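Local atomic coordinates of Ice-binding protein isoform1a (Antarctomyces psychrotrophicus, PDB entry 7BWX), a protein that probably binds to ice crystal surfaces, notably the prism planes, and so acts as an antifreeze protein in an Antarctic fungus. Residues I58-D61 with T62-Q65. The protein carries 1 engineered substitution. Residues are numbered along the deposited sequence; the frame is centred on the assembly and turned at random.
Engineered in segment 58-61: D61 (natural residue Asn).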
loop_
_atom_site.group_PDB
_atom_site.type_symbol
_atom_site.label_atom_id
_atom_site.label_comp_id
_atom_site.label_asym_id
_atom_site.label_seq_id
_atom_site.Cartn_x
_atom_site.Cartn_y
_atom_site.Cartn_z
ATOM N N ILE A 58 -13.762 11.305 8.488
ATOM C CA ILE A 58 -12.837 11.939 9.464
ATOM C C ILE A 58 -13.429 11.723 10.854
ATOM O O ILE A 58 -14.395 12.444 11.282
ATOM C CB ILE A 58 -12.570 13.402 9.129
ATOM C CG1 ILE A 58 -12.116 13.560 7.672
ATOM C CG2 ILE A 58 -11.573 13.971 10.108
ATOM C CD1 ILE A 58 -11.915 14.980 7.233
ATOM N N ASN A 59 -12.890 10.746 11.534
ATOM C CA ASN A 59 -13.185 10.472 12.946
ATOM C C ASN A 59 -14.661 10.150 13.135
ATOM O O ASN A 59 -15.343 10.846 13.925
ATOM C CB ASN A 59 -12.721 11.614 13.838
ATOM C CG ASN A 59 -12.668 11.126 15.281
ATOM O OD1 ASN A 59 -12.548 9.919 15.513
ATOM N ND2 ASN A 59 -12.724 12.041 16.232
ATOM N N ASP A 60 -15.154 9.086 12.491
ATOM C CA ASP A 60 -16.499 8.543 12.784
ATOM C C ASP A 60 -16.318 7.051 13.128
ATOM O O ASP A 60 -15.149 6.581 13.193
ATOM C CB ASP A 60 -17.453 8.850 11.630
ATOM C CG ASP A 60 -16.992 8.291 10.277
ATOM O OD1 ASP A 60 -16.083 7.409 10.261
ATOM O OD2 ASP A 60 -17.539 8.735 9.255
ATOM N N ASP A 61 -17.419 6.322 13.307
ATOM C CA ASP A 61 -17.339 4.888 13.626
ATOM C C ASP A 61 -16.594 4.131 12.502
ATOM O O ASP A 61 -15.862 3.195 12.841
ATOM C CB ASP A 61 -18.729 4.355 13.948
ATOM C CG ASP A 61 -19.261 4.822 15.320
ATOM O OD1 ASP A 61 -18.509 5.526 16.082
ATOM O OD2 ASP A 61 -20.380 4.419 15.653
ATOM N N THR A 62 -16.765 4.515 11.232
ATOM C CA THR A 62 -16.120 3.840 10.100
ATOM C C THR A 62 -14.609 4.023 10.224
ATOM O O THR A 62 -13.881 3.041 10.078
ATOM C CB THR A 62 -16.665 4.275 8.737
ATOM O OG1 THR A 62 -18.064 4.013 8.771
ATOM C CG2 THR A 62 -16.006 3.513 7.618
ATOM N N SER A 63 -14.139 5.239 10.422
ATOM C CA SER A 63 -12.677 5.485 10.461
ATOM C C SER A 63 -12.057 4.781 11.676
ATOM O O SER A 63 -10.949 4.251 11.542
ATOM C CB SER A 63 -12.339 6.933 10.417
ATOM O OG SER A 63 -12.911 7.684 11.486
ATOM N N THR A 64 -12.706 4.766 12.829
ATOM C CA THR A 64 -12.156 4.048 14.001
ATOM C C THR A 64 -12.040 2.553 13.703
ATOM O O THR A 64 -10.950 1.955 13.957
ATOM C CB THR A 64 -12.980 4.276 15.257
ATOM O OG1 THR A 64 -12.844 5.675 15.528
ATOM C CG2 THR A 64 -12.486 3.472 16.436
ATOM N N GLN A 65 -13.098 1.965 13.161
ATOM C CA GLN A 65 -13.095 0.509 12.871
ATOM C C GLN A 65 -12.094 0.221 11.738
ATOM O O GLN A 65 -11.348 -0.775 11.836
ATOM C CB GLN A 65 -14.482 -0.006 12.513
ATOM C CG GLN A 65 -14.563 -1.534 12.412
ATOM C CD GLN A 65 -14.283 -2.191 13.747
ATOM O OE1 GLN A 65 -15.017 -1.976 14.685
ATOM N NE2 GLN A 65 -13.165 -2.894 13.883
HETATM O O HOH W 1 -11.735 7.615 14.008
#
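The flat carboxylate of D60 receives the backbone N-H of S63 at its edge, close to the carboxylate plane: OD1 of D60 lies 2.9 Å from N of S63, along a nearly straight line (164° at the hydrogen) that follows the carboxylate's own C-O direction. The CB of T62 lies off one face, 3.5 Å from the same OD1. OD2, the other corner of the plane, is hydrogen-bonded to ND1 of H57 in strand 56-58, a second hold that should limit rotation of the group. A chi1 of 58° places CG of D60 between its own backbone N and carbonyl carbon, turning the carboxylate toward the N-H groups of the opening turn.

The serine returns the bond: D60 N donates to S63 OG at 2.8 Å, though with a bent angle of 143°. The amide of N59, a second flat group, joins in through water. Its OD1 accepts from a water that is also hydrogen-bonded to S63 OG and to T64 OG1, 2.7 Å from the latter, so three side chains converge on one solvent molecule. Behind these side-chain bonds the regular helical pattern starts, with T64 N reaching D60 O at 3.1 Å and Q65 N reaching D61 O at 3.0 Å; D61 is an engineered residue, asparagine in nature.

Reciprocal bonding of this kind, side chain to backbone in both directions between the N-cap and the third residue after it, is the capping box. Here it starts helix 61-79, which runs alongside the right-handed beta-solenoid of this ice-binding protein.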